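Local coordinates for protein class I SAM-dependent methyltransferase (Silicibacter pomeroyi DSS-3, PDB 3CVO) that is of unknown function but has the Rossmann-like fold of class I methyltransferases and probably transfers methyl groups from S-adenosylmethionine, at residues A[60-63]-A[64-67]. Sequence-based numbering, arbitrary orientation.
With SO4 (sulfate ion), chain E; EDO (1,2-ethanediol), chain I; EDO (1,2-ethanediol), chain P.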
loop_
_atom_site.group_PDB
_atom_site.type_symbol
_atom_site.label_atom_id
_atom_site.label_comp_id
_atom_site.label_asym_id
_atom_site.label_seq_id
_atom_site.Cartn_x
_atom_site.Cartn_y
_atom_site.Cartn_z
ATOM N N ASP A 60 -13.906 -9.916 -14.058
ATOM C CA ASP A 60 -15.205 -9.924 -14.774
ATOM C C ASP A 60 -15.950 -11.182 -14.336
ATOM O O ASP A 60 -15.626 -12.280 -14.744
ATOM C CB ASP A 60 -14.964 -9.882 -16.289
ATOM C CG ASP A 60 -16.244 -9.837 -17.123
ATOM O OD1 ASP A 60 -17.309 -10.320 -16.709
ATOM O OD2 ASP A 60 -16.162 -9.318 -18.249
ATOM N N ARG A 61 -16.945 -11.001 -13.485
ATOM C CA ARG A 61 -17.674 -12.127 -12.928
ATOM C C ARG A 61 -18.321 -12.998 -14.023
ATOM O O ARG A 61 -18.308 -14.239 -13.955
ATOM C CB ARG A 61 -18.748 -11.651 -11.958
ATOM C CG ARG A 61 -19.459 -12.803 -11.283
ATOM C CD ARG A 61 -20.381 -12.384 -10.148
ATOM N NE ARG A 61 -20.577 -13.496 -9.222
ATOM C CZ ARG A 61 -21.213 -13.400 -8.061
ATOM N NH1 ARG A 61 -21.725 -12.238 -7.680
ATOM N NH2 ARG A 61 -21.326 -14.465 -7.279
ATOM N N ALA A 62 -18.921 -12.335 -15.005
ATOM C CA ALA A 62 -19.648 -13.043 -16.080
ATOM C C ALA A 62 -18.698 -13.832 -16.971
ATOM O O ALA A 62 -18.996 -14.954 -17.386
ATOM C CB ALA A 62 -20.539 -12.077 -16.883
ATOM N N TRP A 63 -17.520 -13.276 -17.190
ATOM C CA TRP A 63 -16.482 -13.993 -17.912
ATOM C C TRP A 63 -15.918 -15.142 -17.080
ATOM O O TRP A 63 -15.727 -16.232 -17.599
ATOM C CB TRP A 63 -15.386 -13.042 -18.355
ATOM C CG TRP A 63 -14.282 -13.668 -19.095
ATOM C CD1 TRP A 63 -13.002 -13.777 -18.677
ATOM C CD2 TRP A 63 -14.326 -14.246 -20.413
ATOM N NE1 TRP A 63 -12.243 -14.375 -19.634
ATOM C CE2 TRP A 63 -13.026 -14.667 -20.716
ATOM C CE3 TRP A 63 -15.335 -14.444 -21.358
ATOM C CZ2 TRP A 63 -12.694 -15.326 -21.917
ATOM C CZ3 TRP A 63 -15.008 -15.086 -22.555
ATOM C CH2 TRP A 63 -13.692 -15.520 -22.818
ATOM N N ALA A 64 -15.725 -14.940 -15.778
ATOM C CA ALA A 64 -15.293 -16.041 -14.925
ATOM C C ALA A 64 -16.286 -17.202 -14.996
ATOM O O ALA A 64 -15.907 -18.355 -15.071
ATOM C CB ALA A 64 -15.070 -15.591 -13.435
ATOM N N ARG A 65 -17.565 -16.872 -15.036
ATOM C CA ARG A 65 -18.630 -17.883 -15.077
ATOM C C ARG A 65 -18.560 -18.651 -16.398
ATOM O O ARG A 65 -18.648 -19.882 -16.447
ATOM C CB ARG A 65 -19.991 -17.228 -14.926
ATOM C CG ARG A 65 -21.115 -18.195 -14.730
ATOM C CD ARG A 65 -22.429 -17.434 -14.750
ATOM N NE ARG A 65 -22.547 -16.572 -13.572
ATOM C CZ ARG A 65 -22.678 -15.246 -13.597
ATOM N NH1 ARG A 65 -22.715 -14.582 -14.741
ATOM N NH2 ARG A 65 -22.771 -14.577 -12.450
HETATM N N MSE A 66 -18.318 -17.920 -17.463
HETATM C CA MSE A 66 -18.096 -18.573 -18.776
HETATM C C MSE A 66 -16.877 -19.494 -18.795
HETATM O O MSE A 66 -16.945 -20.579 -19.348
HETATM C CB MSE A 66 -17.993 -17.544 -19.905
HETATM C CG MSE A 66 -19.333 -16.967 -20.237
HETATM SE SE MSE A 66 -19.275 -15.561 -21.610
HETATM C CE MSE A 66 -18.668 -16.669 -23.091
HETATM N N MSE A 67 -15.765 -19.054 -18.217
HETATM C CA MSE A 67 -14.528 -19.856 -18.189
HETATM C C MSE A 67 -14.773 -21.145 -17.400
HETATM O O MSE A 67 -14.326 -22.235 -17.782
HETATM C CB MSE A 67 -13.376 -19.053 -17.578
HETATM C CG MSE A 67 -12.907 -17.913 -18.449
HETATM SE SE MSE A 67 -12.190 -18.477 -20.143
HETATM C CE MSE A 67 -10.878 -19.809 -19.524
HETATM S S SO4 E . -22.978 -10.915 -13.717
HETATM O O1 SO4 E . -24.086 -10.459 -12.873
HETATM O O2 SO4 E . -22.289 -9.770 -14.329
HETATM O O3 SO4 E . -23.518 -11.773 -14.774
HETATM O O4 SO4 E . -22.052 -11.684 -12.904
HETATM C C1 EDO I . -22.782 -16.771 -9.227
HETATM O O1 EDO I . -22.026 -16.091 -10.223
HETATM C C2 EDO I . -23.161 -18.099 -9.833
HETATM O O2 EDO I . -22.194 -18.370 -10.849
HETATM C C1 EDO P . -18.370 -10.563 -21.881
HETATM O O1 EDO P . -17.541 -11.598 -22.414
HETATM C C2 EDO P . -17.703 -9.984 -20.644
HETATM O O2 EDO P . -18.544 -10.199 -19.504
#
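R65 NH2, 3.9 Å from R61 CG, donates both to sulfate O4 and, at 2.8 Å, to an ethanediol O1 at the guanidinium edge. R65 NH1 donates to sulfate O3 at 2.9 Å; sulfate and diol probably come from the crystallisation liquor. A bend at chi3 (-68°) brings the R65 guanidinium beside the R61 chain. In the R61 conformer given, R61 NE is 4.0 Å from R65 NH2, and the sulfate probably offsets some of the positive charge. Behind them A64 N donates to D60 O at 2.9 Å, closing the first turn of helix 61-73, and the bonds from R65 N to R61 O, M66 N to A62 O and M67 N to W63 O carry the same ladder onward. D60 is the N-cap: with CG anti to its backbone N (chi1 -178°), its OD1 accepts from W63 N at 3.0 Å, the donor standing well above the carboxylate plane. W63 NE1 bonds to S39 O, which helps fix the indole's rotation. M66 and M67 are selenomethionines. M67 CG lies over one indole face, 4.0 Å from the centroid of the five-membered ring in a CH-pi contact, while M67 SE sits obliquely 4.3 Å from the six-membered centroid, a Met-aromatic contact; M66 SE makes a second, longer one. A64 packs inward on I84 and W86. This is an Asp-capped helix start within the beta-alpha-beta crossover from strand 53-58 to strand 81-86 of a Rossmann-like methyltransferase fold.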